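PDB 3SLI: intramolecular trans-sialidase from Macrobdella decora, which cleaves terminal sialic acid from sialoglycoconjugates by intramolecular trans-glycosylation, probably releasing it as 2,7-anhydro-N-acetylneuraminic acid. Local coordinates for residues N571-I576 with L636-D641; P575-P580 with E617-Y622; V603-N608 with D612-E617. All coordinates share one frame; numbering follows the deposited sequence.

Contact 1. Residues N571-I576 with L636-D641; sequences NYSQPI and LAELPD
Glu638 reaches across to Tyr572 and Ser573, lying over the tyrosine ring before its carboxylate closes on the serine. Its CG is anti to the backbone N (chi1 175°) and the chain stays extended, which carries the acid group across the gap between the strands. CB starts 4.1 Å from CD1 of Tyr572. CG comes in 3.5 Å from Tyr572 CE1, and CD follows at 3.4 Å from the same carbon; the carboxylate lies over one face of the ring, OE2 above it, the planes 27° apart. At the tip the oxygens divide the work. Glu638 OE1 takes the Ser573 backbone N-H on the syn side, somewhat out of the carboxylate plane, in a nearly straight bond (2.8 Å, 164°), while Glu638 OE2 uses its syn lone pair for Ser573 OG at 2.6 Å. Two waters extend the grip, one linking OE1 to Asn571 O, the other OE2 to Tyr572 OH, whose hydroxyl also bonds Gly642 O. The contact joins strand 568-572 to strand 634-638, the first strands of two consecutive sheets of the sialidase beta-propeller; strand 211-219 lies against Ala637 and Leu639, and helix 672-675 packs on Tyr572.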
ATOM      1  N   ASN A 571      -1.949  -9.311 -19.254  1.00 11.39           N
ATOM      2  CA  ASN A 571      -1.708  -9.722 -20.629  1.00 12.03           C
ATOM      3  C   ASN A 571      -0.927  -8.576 -21.266  1.00 11.45           C
ATOM      4  O   ASN A 571      -1.160  -7.413 -20.927  1.00 13.72           O
ATOM      5  CB  ASN A 571      -3.035  -9.867 -21.388  1.00 11.63           C
ATOM      6  CG  ASN A 571      -3.722 -11.181 -21.124  1.00  9.80           C
ATOM      7  OD1 ASN A 571      -4.736 -11.238 -20.431  1.00  9.47           O
ATOM      8  ND2 ASN A 571      -3.186 -12.246 -21.692  1.00 10.84           N
ATOM      9  N   TYR A 572       0.039  -8.894 -22.120  1.00 12.67           N
ATOM     10  CA  TYR A 572       0.792  -7.866 -22.827  1.00 14.73           C
ATOM     11  C   TYR A 572       0.282  -7.968 -24.274  1.00 17.17           C
ATOM     12  O   TYR A 572       0.141  -9.073 -24.799  1.00 15.44           O
ATOM     13  CB  TYR A 572       2.302  -8.110 -22.732  1.00 13.44           C
ATOM     14  CG  TYR A 572       3.128  -6.952 -23.267  1.00 13.84           C
ATOM     15  CD1 TYR A 572       3.119  -5.704 -22.629  1.00 17.89           C
ATOM     16  CD2 TYR A 572       3.882  -7.086 -24.434  1.00 13.72           C
ATOM     17  CE1 TYR A 572       3.838  -4.617 -23.145  1.00 14.57           C
ATOM     18  CE2 TYR A 572       4.605  -6.008 -24.957  1.00 14.62           C
ATOM     19  CZ  TYR A 572       4.574  -4.779 -24.307  1.00 16.16           C
ATOM     20  OH  TYR A 572       5.274  -3.713 -24.819  1.00 16.01           O
ATOM     21  N   SER A 573       0.027  -6.829 -24.917  1.00 16.30           N
ATOM     22  CA  SER A 573      -0.539  -6.806 -26.268  1.00 15.43           C
ATOM     23  C   SER A 573       0.322  -7.296 -27.424  1.00 15.95           C
ATOM     24  O   SER A 573      -0.203  -7.714 -28.452  1.00 17.09           O
ATOM     25  CB  SER A 573      -1.062  -5.406 -26.601  1.00 15.74           C
ATOM     26  OG  SER A 573       0.008  -4.507 -26.826  1.00 15.67           O
ATOM     27  N   GLN A 574       1.634  -7.184 -27.290  1.00 14.89           N
ATOM     28  CA  GLN A 574       2.529  -7.612 -28.351  1.00 17.15           C
ATOM     29  C   GLN A 574       3.281  -8.875 -27.952  1.00 18.35           C
ATOM     30  O   GLN A 574       3.429  -9.166 -26.759  1.00 18.58           O
ATOM     31  CB  GLN A 574       3.507  -6.487 -28.702  1.00 16.34           C
ATOM     32  CG  GLN A 574       2.841  -5.275 -29.343  1.00 21.65           C
ATOM     33  CD  GLN A 574       2.125  -5.621 -30.644  1.00 24.00           C
ATOM     34  OE1 GLN A 574       2.562  -6.498 -31.390  1.00 25.87           O
ATOM     35  NE2 GLN A 574       1.023  -4.939 -30.917  1.00 24.83           N
ATOM     36  N   PRO A 575       3.696  -9.683 -28.940  1.00 18.81           N
ATOM     37  CA  PRO A 575       4.425 -10.900 -28.581  1.00 18.17           C
ATOM     38  C   PRO A 575       5.850 -10.588 -28.115  1.00 18.41           C
ATOM     39  O   PRO A 575       6.426  -9.571 -28.496  1.00 17.65           O
ATOM     40  CB  PRO A 575       4.411 -11.695 -29.891  1.00 19.35           C
ATOM     41  CG  PRO A 575       4.427 -10.631 -30.932  1.00 17.03           C
ATOM     42  CD  PRO A 575       3.455  -9.615 -30.393  1.00 15.91           C
ATOM     43  N   ILE A 576       6.390 -11.450 -27.258  1.00 17.05           N
ATOM     44  CA  ILE A 576       7.751 -11.320 -26.746  1.00 14.01           C
ATOM     45  C   ILE A 576       8.433 -12.628 -27.171  1.00 15.44           C
ATOM     46  O   ILE A 576       7.894 -13.722 -26.938  1.00 14.12           O
ATOM     47  CB  ILE A 576       7.757 -11.125 -25.207  1.00 11.44           C
ATOM     48  CG1 ILE A 576       7.059  -9.804 -24.867  1.00 10.85           C
ATOM     49  CG2 ILE A 576       9.189 -11.123 -24.678  1.00 12.32           C
ATOM     50  CD1 ILE A 576       6.978  -9.483 -23.393  1.00 12.76           C
ATOM     51  N   LEU A 636       0.440  -3.929 -12.343  1.00 12.34           N
ATOM     52  CA  LEU A 636       1.095  -3.668 -13.619  1.00 11.60           C
ATOM     53  C   LEU A 636       0.082  -3.139 -14.638  1.00 11.76           C
ATOM     54  O   LEU A 636      -1.129  -3.399 -14.530  1.00 13.08           O
ATOM     55  CB  LEU A 636       1.675  -4.977 -14.172  1.00 13.32           C
ATOM     56  CG  LEU A 636       3.084  -5.531 -13.925  1.00 16.82           C
ATOM     57  CD1 LEU A 636       3.852  -4.752 -12.896  1.00 20.36           C
ATOM     58  CD2 LEU A 636       2.980  -7.006 -13.558  1.00 13.64           C
ATOM     59  N   ALA A 637       0.586  -2.440 -15.648  1.00 11.61           N
ATOM     60  CA  ALA A 637      -0.252  -1.910 -16.719  1.00 10.75           C
ATOM     61  C   ALA A 637       0.612  -1.635 -17.936  1.00 12.30           C
ATOM     62  O   ALA A 637       1.736  -1.154 -17.805  1.00 14.29           O
ATOM     63  CB  ALA A 637      -0.955  -0.627 -16.281  1.00 10.56           C
ATOM     64  N   GLU A 638       0.136  -2.021 -19.112  1.00 12.92           N
ATOM     65  CA  GLU A 638       0.883  -1.746 -20.332  1.00 11.82           C
ATOM     66  C   GLU A 638       0.493  -0.320 -20.718  1.00 13.50           C
ATOM     67  O   GLU A 638      -0.691  -0.026 -20.897  1.00 14.60           O
ATOM     68  CB  GLU A 638       0.499  -2.719 -21.445  1.00 11.01           C
ATOM     69  CG  GLU A 638       1.163  -2.385 -22.768  1.00 11.61           C
ATOM     70  CD  GLU A 638       0.782  -3.329 -23.887  1.00 16.52           C
ATOM     71  OE1 GLU A 638       0.099  -4.337 -23.626  1.00 16.23           O
ATOM     72  OE2 GLU A 638       1.176  -3.060 -25.036  1.00 17.57           O
ATOM     73  N   LEU A 639       1.471   0.576 -20.776  1.00 14.46           N
ATOM     74  CA  LEU A 639       1.207   1.975 -21.113  1.00 13.57           C
ATOM     75  C   LEU A 639       1.051   2.133 -22.626  1.00 14.95           C
ATOM     76  O   LEU A 639       1.382   1.218 -23.376  1.00 14.74           O
ATOM     77  CB  LEU A 639       2.337   2.863 -20.568  1.00 12.70           C
ATOM     78  CG  LEU A 639       2.610   2.729 -19.058  1.00 12.45           C
ATOM     79  CD1 LEU A 639       3.856   3.515 -18.673  1.00 12.51           C
ATOM     80  CD2 LEU A 639       1.404   3.188 -18.240  1.00 14.19           C
ATOM     81  N   PRO A 640       0.481   3.265 -23.090  1.00 17.29           N
ATOM     82  CA  PRO A 640       0.290   3.510 -24.527  1.00 18.28           C
ATOM     83  C   PRO A 640       1.558   3.314 -25.362  1.00 20.85           C
ATOM     84  O   PRO A 640       1.476   2.865 -26.505  1.00 20.60           O
ATOM     85  CB  PRO A 640      -0.229   4.940 -24.559  1.00 19.36           C
ATOM     86  CG  PRO A 640      -1.100   4.964 -23.337  1.00 20.52           C
ATOM     87  CD  PRO A 640      -0.200   4.305 -22.298  1.00 18.05           C
ATOM     88  N   ASP A 641       2.720   3.709 -24.839  1.00 20.89           N
ATOM     89  CA  ASP A 641       3.963   3.451 -25.566  1.00 24.35           C
ATOM     90  C   ASP A 641       4.229   1.964 -25.293  1.00 24.73           C
ATOM     91  O   ASP A 641       3.353   1.264 -24.803  1.00 28.13           O
ATOM     92  CB  ASP A 641       5.129   4.366 -25.106  1.00 26.05           C
ATOM     93  CG  ASP A 641       5.424   4.296 -23.598  1.00 28.64           C
ATOM     94  OD1 ASP A 641       4.904   3.415 -22.882  1.00 27.86           O
ATOM     95  OD2 ASP A 641       6.209   5.144 -23.121  1.00 29.88           O
TER
HETATM   96  O   HOH W   1      -2.102  -4.311 -19.675  1.00 23.54           O
HETATM   97  O   HOH W   2      -2.320  -5.210 -22.514  1.00 34.98           O
HETATM   98  O   HOH W   3       3.220  -2.867 -27.056  1.00 28.82           O

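Contact 2. Residues P575-P580 with E617-Y622; sequences PIDGKP and EWKYSY
Asp577, at the tip of a beta hairpin, is met by Lys619 and Tyr620 together. Hydrogen bonding comes first: Tyr620 OH donates to Asp577 OD2 at 2.7 Å, using the syn lone pair of that oxygen. The acid oxygen lies at the ring edge, in its plane, and the carboxylate is turned 65° from the ring. The ionic part falls on the same atom. Lys619 has CG anti to the backbone N (chi1 -167°) and an extended chain, which carries NZ into a salt bridge with Asp577 OD2 at 3.1 Å, arriving from above the carboxylate plane, 37° out of it, and therefore along a different line from the phenol. A looser pairing, beyond salt-bridge range, sets Lys579 NZ 4.3 Å from Glu617 OE1; that lysine instead hydrogen-bonds Asn604 OD1.

Within strand 614-623, Lys619 CG lies over one face of the Tyr620 ring, offset toward its rim. A classic beta bulge explains why neighbours in sequence can share one target: both residues face Ile600. On the other side a type I' turn from Ile576 to Lys579 presents the aspartate, closed by Ile576 N to Lys579 O (2.9 Å) and Lys579 N to Ile576 O (3.0 Å), with Asp577 and Gly578 both at positive phi.

Because one oxygen accepts hydrogen bonds from both a phenol and an ammonium group, the negative charge of Asp577 is probably stabilised. The two donors should limit the rotation of the carboxylate, and they tie the exposed turn to edge strand 614-623 of the same sheet.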
ATOM      1  N   PRO A 575       3.696  -9.683 -28.940  1.00 18.81           N
ATOM      2  CA  PRO A 575       4.425 -10.900 -28.581  1.00 18.17           C
ATOM      3  C   PRO A 575       5.850 -10.588 -28.115  1.00 18.41           C
ATOM      4  O   PRO A 575       6.426  -9.571 -28.496  1.00 17.65           O
ATOM      5  CB  PRO A 575       4.411 -11.695 -29.891  1.00 19.35           C
ATOM      6  CG  PRO A 575       4.427 -10.631 -30.932  1.00 17.03           C
ATOM      7  CD  PRO A 575       3.455  -9.615 -30.393  1.00 15.91           C
ATOM      8  N   ILE A 576       6.390 -11.450 -27.258  1.00 17.05           N
ATOM      9  CA  ILE A 576       7.751 -11.320 -26.746  1.00 14.01           C
ATOM     10  C   ILE A 576       8.433 -12.628 -27.171  1.00 15.44           C
ATOM     11  O   ILE A 576       7.894 -13.722 -26.938  1.00 14.12           O
ATOM     12  CB  ILE A 576       7.757 -11.125 -25.207  1.00 11.44           C
ATOM     13  CG1 ILE A 576       7.059  -9.804 -24.867  1.00 10.85           C
ATOM     14  CG2 ILE A 576       9.189 -11.123 -24.678  1.00 12.32           C
ATOM     15  CD1 ILE A 576       6.978  -9.483 -23.393  1.00 12.76           C
ATOM     16  N   ASP A 577       9.564 -12.508 -27.864  1.00 13.66           N
ATOM     17  CA  ASP A 577      10.293 -13.667 -28.403  1.00 15.11           C
ATOM     18  C   ASP A 577       9.357 -14.439 -29.346  1.00 13.64           C
ATOM     19  O   ASP A 577       9.466 -15.652 -29.491  1.00 14.98           O
ATOM     20  CB  ASP A 577      10.805 -14.599 -27.293  1.00 14.63           C
ATOM     21  CG  ASP A 577      11.989 -14.022 -26.519  1.00 15.47           C
ATOM     22  OD1 ASP A 577      12.522 -12.954 -26.893  1.00 19.94           O
ATOM     23  OD2 ASP A 577      12.396 -14.657 -25.526  1.00 15.44           O
ATOM     24  N   GLY A 578       8.423 -13.721 -29.964  1.00 15.60           N
ATOM     25  CA  GLY A 578       7.475 -14.327 -30.885  1.00 16.31           C
ATOM     26  C   GLY A 578       6.290 -15.071 -30.289  1.00 16.93           C
ATOM     27  O   GLY A 578       5.485 -15.640 -31.030  1.00 18.45           O
ATOM     28  N   LYS A 579       6.142 -15.038 -28.967  1.00 16.34           N
ATOM     29  CA  LYS A 579       5.050 -15.747 -28.302  1.00 15.10           C
ATOM     30  C   LYS A 579       4.132 -14.831 -27.502  1.00 14.70           C
ATOM     31  O   LYS A 579       4.516 -13.713 -27.154  1.00 15.40           O
ATOM     32  CB  LYS A 579       5.629 -16.803 -27.347  1.00 16.11           C
ATOM     33  CG  LYS A 579       6.496 -17.844 -28.030  1.00 19.69           C
ATOM     34  CD  LYS A 579       7.089 -18.823 -27.039  1.00 21.75           C
ATOM     35  CE  LYS A 579       7.825 -19.940 -27.776  1.00 27.66           C
ATOM     36  NZ  LYS A 579       8.566 -20.866 -26.867  1.00 30.24           N
ATOM     37  N   PRO A 580       2.877 -15.262 -27.271  1.00 13.52           N
ATOM     38  CA  PRO A 580       1.943 -14.450 -26.489  1.00 14.20           C
ATOM     39  C   PRO A 580       2.598 -14.380 -25.106  1.00 15.84           C
ATOM     40  O   PRO A 580       3.141 -15.385 -24.632  1.00 16.14           O
ATOM     41  CB  PRO A 580       0.690 -15.326 -26.441  1.00 14.20           C
ATOM     42  CG  PRO A 580       0.764 -16.094 -27.703  1.00 11.65           C
ATOM     43  CD  PRO A 580       2.212 -16.470 -27.787  1.00 13.59           C
ATOM     44  N   GLU A 617       5.845 -20.562 -19.811  1.00 18.92           N
ATOM     45  CA  GLU A 617       7.259 -20.665 -19.466  1.00 21.66           C
ATOM     46  C   GLU A 617       7.718 -19.324 -18.874  1.00 20.82           C
ATOM     47  O   GLU A 617       7.764 -18.314 -19.581  1.00 20.77           O
ATOM     48  CB  GLU A 617       8.096 -20.970 -20.713  1.00 24.32           C
ATOM     49  CG  GLU A 617       9.602 -20.974 -20.443  1.00 29.51           C
ATOM     50  CD  GLU A 617      10.455 -20.879 -21.701  1.00 34.53           C
ATOM     51  OE1 GLU A 617       9.899 -20.707 -22.812  1.00 38.92           O
ATOM     52  OE2 GLU A 617      11.697 -20.963 -21.566  1.00 34.80           O
ATOM     53  N   TRP A 618       8.022 -19.300 -17.580  1.00 20.39           N
ATOM     54  CA  TRP A 618       8.480 -18.069 -16.938  1.00 19.29           C
ATOM     55  C   TRP A 618       9.968 -17.906 -17.247  1.00 17.70           C
ATOM     56  O   TRP A 618      10.841 -18.248 -16.446  1.00 17.80           O
ATOM     57  CB  TRP A 618       8.173 -18.113 -15.437  1.00 17.23           C
ATOM     58  CG  TRP A 618       6.694 -18.203 -15.187  1.00 15.48           C
ATOM     59  CD1 TRP A 618       5.974 -19.330 -14.912  1.00 12.91           C
ATOM     60  CD2 TRP A 618       5.739 -17.126 -15.262  1.00 14.64           C
ATOM     61  NE1 TRP A 618       4.636 -19.027 -14.821  1.00 15.14           N
ATOM     62  CE2 TRP A 618       4.464 -17.683 -15.026  1.00 14.91           C
ATOM     63  CE3 TRP A 618       5.843 -15.750 -15.511  1.00 13.71           C
ATOM     64  CZ2 TRP A 618       3.292 -16.910 -15.027  1.00 14.31           C
ATOM     65  CZ3 TRP A 618       4.679 -14.979 -15.516  1.00 15.30           C
ATOM     66  CH2 TRP A 618       3.420 -15.564 -15.275  1.00 15.18           C
ATOM     67  N   LYS A 619      10.229 -17.365 -18.433  1.00 14.62           N
ATOM     68  CA  LYS A 619      11.577 -17.196 -18.957  1.00 17.02           C
ATOM     69  C   LYS A 619      12.443 -16.076 -18.395  1.00 16.65           C
ATOM     70  O   LYS A 619      13.663 -16.221 -18.322  1.00 18.26           O
ATOM     71  CB  LYS A 619      11.505 -17.058 -20.481  1.00 15.85           C
ATOM     72  CG  LYS A 619      12.830 -17.176 -21.190  1.00 16.61           C
ATOM     73  CD  LYS A 619      12.635 -17.116 -22.691  1.00 20.31           C
ATOM     74  CE  LYS A 619      13.918 -17.454 -23.418  1.00 23.68           C
ATOM     75  NZ  LYS A 619      13.733 -17.336 -24.891  1.00 30.56           N
ATOM     76  N   TYR A 620      11.825 -14.963 -18.014  1.00 17.19           N
ATOM     77  CA  TYR A 620      12.573 -13.812 -17.504  1.00 16.41           C
ATOM     78  C   TYR A 620      12.106 -13.336 -16.132  1.00 16.13           C
ATOM     79  O   TYR A 620      10.927 -13.449 -15.798  1.00 12.46           O
ATOM     80  CB  TYR A 620      12.435 -12.624 -18.478  1.00 16.14           C
ATOM     81  CG  TYR A 620      12.874 -12.903 -19.896  1.00 15.66           C
ATOM     82  CD1 TYR A 620      14.225 -12.877 -20.238  1.00 16.50           C
ATOM     83  CD2 TYR A 620      11.938 -13.183 -20.901  1.00 15.82           C
ATOM     84  CE1 TYR A 620      14.643 -13.124 -21.544  1.00 19.21           C
ATOM     85  CE2 TYR A 620      12.344 -13.429 -22.216  1.00 15.81           C
ATOM     86  CZ  TYR A 620      13.703 -13.398 -22.527  1.00 19.69           C
ATOM     87  OH  TYR A 620      14.149 -13.616 -23.813  1.00 20.58           O
ATOM     88  N   SER A 621      13.044 -12.823 -15.338  1.00 16.00           N
ATOM     89  CA  SER A 621      12.730 -12.247 -14.031  1.00 16.82           C
ATOM     90  C   SER A 621      13.587 -10.994 -13.932  1.00 16.99           C
ATOM     91  O   SER A 621      14.746 -10.994 -14.354  1.00 18.19           O
ATOM     92  CB  SER A 621      13.016 -13.201 -12.862  1.00 16.74           C
ATOM     93  OG  SER A 621      14.384 -13.537 -12.760  1.00 19.07           O
ATOM     94  N   TYR A 622      13.010  -9.931 -13.388  1.00 16.31           N
ATOM     95  CA  TYR A 622      13.697  -8.656 -13.259  1.00 14.99           C
ATOM     96  C   TYR A 622      13.591  -8.178 -11.818  1.00 11.81           C
ATOM     97  O   TYR A 622      12.485  -8.045 -11.296  1.00 11.93           O
ATOM     98  CB  TYR A 622      13.035  -7.645 -14.200  1.00 15.93           C
ATOM     99  CG  TYR A 622      13.655  -6.274 -14.177  1.00 17.69           C
ATOM    100  CD1 TYR A 622      14.693  -5.950 -15.050  1.00 17.19           C
ATOM    101  CD2 TYR A 622      13.187  -5.291 -13.302  1.00 20.45           C
ATOM    102  CE1 TYR A 622      15.252  -4.685 -15.058  1.00 22.44           C
ATOM    103  CE2 TYR A 622      13.743  -4.014 -13.299  1.00 24.52           C
ATOM    104  CZ  TYR A 622      14.774  -3.720 -14.184  1.00 24.48           C
ATOM    105  OH  TYR A 622      15.322  -2.467 -14.206  1.00 26.87           O
TER

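Contact 3. Residues V603-N608 with D612-E617; sequences VNDTGN and DKYSVE
The Tyr614 ring meets the methyl CG1 of Val603, which lies 3.6 Å from Tyr614 CD1, and Lys613 CG rests over one of its faces, offset toward the rim. Tyr614 CG is anti to the carbonyl carbon (chi1 -59°), which sets the ring beside Val603 and Asp605. On that same face of the sheet Val603 CG2 touches Val616 CG2. Between these residues the backbones form a hydrogen-bonded antiparallel pair: Asn604 N gives to Ser615 O at 2.8 Å, and Ser615 N to Asn604 O at 2.9 Å. Where the strands end, Thr606 N continues the pairing to Lys613 O at 2.9 Å.

Charge then closes the connection. Lys613 bends at chi4 (62°) to form a salt bridge with Asp605 OD2 (NZ to OD2 3.0 Å), on the syn side but 21° out of the carboxylate plane. The other oxygen, OD1, accepts from Gly607 N, an Asx turn, and Thr606 OG1 takes Asn608 N, an ST turn; a water joins Asp605 OD1, Asn608 O and Lys613 NZ.

The arrangement is the end of the beta hairpin of strands 596-605 and 614-623. Tyr614 packs on Met521 and Pro522 before strand 526-530, Val616 on Tyr529 of that strand and Ile582 of strand 579-587.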
ATOM      1  N   VAL A 603       3.552 -17.888 -23.350  1.00 15.93           N
ATOM      2  CA  VAL A 603       2.505 -18.893 -23.520  1.00 16.89           C
ATOM      3  C   VAL A 603       2.847 -19.870 -24.644  1.00 19.10           C
ATOM      4  O   VAL A 603       3.107 -19.463 -25.777  1.00 19.28           O
ATOM      5  CB  VAL A 603       1.132 -18.231 -23.815  1.00 15.62           C
ATOM      6  CG1 VAL A 603       0.070 -19.303 -24.106  1.00 11.99           C
ATOM      7  CG2 VAL A 603       0.701 -17.350 -22.639  1.00 13.72           C
ATOM      8  N   ASN A 604       2.862 -21.157 -24.314  1.00 17.85           N
ATOM      9  CA  ASN A 604       3.162 -22.202 -25.286  1.00 21.92           C
ATOM     10  C   ASN A 604       1.946 -23.102 -25.452  1.00 23.39           C
ATOM     11  O   ASN A 604       1.217 -23.368 -24.494  1.00 20.68           O
ATOM     12  CB  ASN A 604       4.346 -23.070 -24.830  1.00 22.68           C
ATOM     13  CG  ASN A 604       5.666 -22.323 -24.848  1.00 25.26           C
ATOM     14  OD1 ASN A 604       6.293 -22.174 -25.892  1.00 26.28           O
ATOM     15  ND2 ASN A 604       6.099 -21.859 -23.685  1.00 25.56           N
ATOM     16  N   ASP A 605       1.692 -23.522 -26.682  1.00 24.67           N
ATOM     17  CA  ASP A 605       0.592 -24.427 -26.949  1.00 26.55           C
ATOM     18  C   ASP A 605       1.255 -25.806 -26.846  1.00 26.73           C
ATOM     19  O   ASP A 605       2.202 -26.105 -27.580  1.00 26.66           O
ATOM     20  CB  ASP A 605       0.027 -24.187 -28.351  1.00 28.35           C
ATOM     21  CG  ASP A 605      -1.238 -24.974 -28.607  1.00 30.59           C
ATOM     22  OD1 ASP A 605      -1.269 -26.178 -28.260  1.00 30.83           O
ATOM     23  OD2 ASP A 605      -2.203 -24.390 -29.145  1.00 29.60           O
ATOM     24  N   THR A 606       0.786 -26.619 -25.904  1.00 26.86           N
ATOM     25  CA  THR A 606       1.358 -27.945 -25.672  1.00 27.50           C
ATOM     26  C   THR A 606       0.932 -28.998 -26.682  1.00 29.13           C
ATOM     27  O   THR A 606       1.564 -30.047 -26.789  1.00 29.43           O
ATOM     28  CB  THR A 606       0.988 -28.478 -24.280  1.00 24.49           C
ATOM     29  OG1 THR A 606      -0.436 -28.623 -24.191  1.00 25.55           O
ATOM     30  CG2 THR A 606       1.474 -27.528 -23.193  1.00 24.09           C
ATOM     31  N   GLY A 607      -0.159 -28.739 -27.389  1.00 31.89           N
ATOM     32  CA  GLY A 607      -0.650 -29.699 -28.357  1.00 31.06           C
ATOM     33  C   GLY A 607      -1.829 -30.461 -27.787  1.00 33.71           C
ATOM     34  O   GLY A 607      -2.470 -31.246 -28.495  1.00 37.18           O
ATOM     35  N   ASN A 608      -2.098 -30.261 -26.500  1.00 31.60           N
ATOM     36  CA  ASN A 608      -3.220 -30.914 -25.833  1.00 33.24           C
ATOM     37  C   ASN A 608      -4.448 -30.027 -25.968  1.00 31.89           C
ATOM     38  O   ASN A 608      -4.367 -28.929 -26.517  1.00 31.51           O
ATOM     39  CB  ASN A 608      -2.922 -31.126 -24.350  1.00 36.33           C
ATOM     40  CG  ASN A 608      -1.916 -32.219 -24.112  1.00 39.99           C
ATOM     41  OD1 ASN A 608      -2.264 -33.400 -24.075  1.00 45.16           O
ATOM     42  ND2 ASN A 608      -0.661 -31.837 -23.933  1.00 41.83           N
ATOM     43  N   ASP A 612      -5.315 -28.506 -20.335  1.00 25.69           N
ATOM     44  CA  ASP A 612      -3.884 -28.743 -20.519  1.00 25.46           C
ATOM     45  C   ASP A 612      -3.363 -28.175 -21.834  1.00 22.52           C
ATOM     46  O   ASP A 612      -2.209 -28.407 -22.202  1.00 22.36           O
ATOM     47  CB  ASP A 612      -3.580 -30.243 -20.446  1.00 30.95           C
ATOM     48  CG  ASP A 612      -3.914 -30.843 -19.094  1.00 36.81           C
ATOM     49  OD1 ASP A 612      -3.284 -30.451 -18.085  1.00 40.22           O
ATOM     50  OD2 ASP A 612      -4.815 -31.708 -19.040  1.00 42.25           O
ATOM     51  N   LYS A 613      -4.201 -27.412 -22.533  1.00 20.41           N
ATOM     52  CA  LYS A 613      -3.818 -26.835 -23.816  1.00 20.78           C
ATOM     53  C   LYS A 613      -2.596 -25.924 -23.768  1.00 22.87           C
ATOM     54  O   LYS A 613      -1.702 -26.034 -24.612  1.00 23.45           O
ATOM     55  CB  LYS A 613      -4.996 -26.085 -24.441  1.00 18.76           C
ATOM     56  CG  LYS A 613      -4.707 -25.481 -25.812  1.00 19.07           C
ATOM     57  CD  LYS A 613      -6.000 -25.021 -26.473  1.00 21.98           C
ATOM     58  CE  LYS A 613      -5.758 -24.294 -27.784  1.00 21.74           C
ATOM     59  NZ  LYS A 613      -5.088 -25.148 -28.803  1.00 31.64           N
ATOM     60  N   TYR A 614      -2.538 -25.047 -22.768  1.00 22.62           N
ATOM     61  CA  TYR A 614      -1.430 -24.105 -22.655  1.00 20.02           C
ATOM     62  C   TYR A 614      -0.499 -24.305 -21.465  1.00 19.46           C
ATOM     63  O   TYR A 614      -0.910 -24.740 -20.391  1.00 19.64           O
ATOM     64  CB  TYR A 614      -1.958 -22.664 -22.635  1.00 19.18           C
ATOM     65  CG  TYR A 614      -2.757 -22.267 -23.860  1.00 15.08           C
ATOM     66  CD1 TYR A 614      -2.122 -21.955 -25.062  1.00 14.99           C
ATOM     67  CD2 TYR A 614      -4.146 -22.179 -23.804  1.00 14.58           C
ATOM     68  CE1 TYR A 614      -2.854 -21.562 -26.180  1.00 18.22           C
ATOM     69  CE2 TYR A 614      -4.887 -21.787 -24.912  1.00 15.47           C
ATOM     70  CZ  TYR A 614      -4.238 -21.475 -26.094  1.00 16.00           C
ATOM     71  OH  TYR A 614      -4.973 -21.042 -27.178  1.00 17.05           O
ATOM     72  N   SER A 615       0.753 -23.918 -21.666  1.00 19.62           N
ATOM     73  CA  SER A 615       1.781 -23.999 -20.647  1.00 21.32           C
ATOM     74  C   SER A 615       2.547 -22.685 -20.698  1.00 20.76           C
ATOM     75  O   SER A 615       2.932 -22.233 -21.777  1.00 23.00           O
ATOM     76  CB  SER A 615       2.733 -25.154 -20.944  1.00 24.20           C
ATOM     77  OG  SER A 615       3.730 -25.245 -19.944  1.00 27.67           O
ATOM     78  N   VAL A 616       2.730 -22.051 -19.545  1.00 19.84           N
ATOM     79  CA  VAL A 616       3.452 -20.785 -19.475  1.00 18.60           C
ATOM     80  C   VAL A 616       4.888 -21.000 -19.001  1.00 18.27           C
ATOM     81  O   VAL A 616       5.122 -21.592 -17.946  1.00 20.07           O
ATOM     82  CB  VAL A 616       2.734 -19.786 -18.529  1.00 15.89           C
ATOM     83  CG1 VAL A 616       3.528 -18.493 -18.411  1.00 17.75           C
ATOM     84  CG2 VAL A 616       1.337 -19.495 -19.039  1.00 16.75           C
ATOM     85  N   GLU A 617       5.845 -20.562 -19.811  1.00 18.92           N
ATOM     86  CA  GLU A 617       7.259 -20.665 -19.466  1.00 21.66           C
ATOM     87  C   GLU A 617       7.718 -19.324 -18.874  1.00 20.82           C
ATOM     88  O   GLU A 617       7.764 -18.314 -19.581  1.00 20.77           O
ATOM     89  CB  GLU A 617       8.096 -20.970 -20.713  1.00 24.32           C
ATOM     90  CG  GLU A 617       9.602 -20.974 -20.443  1.00 29.51           C
ATOM     91  CD  GLU A 617      10.455 -20.879 -21.701  1.00 34.53           C
ATOM     92  OE1 GLU A 617       9.899 -20.707 -22.812  1.00 38.92           O
ATOM     93  OE2 GLU A 617      11.697 -20.963 -21.566  1.00 34.80           O
TER
HETATM   94  O   HOH W   4      -3.295 -27.712 -28.702  1.00 23.54           O

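How the contacts relate
From the N terminus, contact 1 starts at the end of strand 568-572 and contact 2 in the hairpin that follows, their ranges sharing Pro575 and Ile576. Past strand 579-587, contact 3 closes the shortest loop, between strands 596-605 and 614-623. Contact 2 closes a little further along, at Lys619 and Tyr620; Glu617 belongs to both. Contact 1 closes last, at strand 634-638. The loops are therefore nested, 3 within 2 and 2 nearly within 1, and none cross. Contact 3 pairs the last two strands of a four-stranded sheet, and contact 2 ties the turn before its second strand to the edge strand 614-623; the two touch through Lys579 and Asn604. Contact 1 links that sheet to the next.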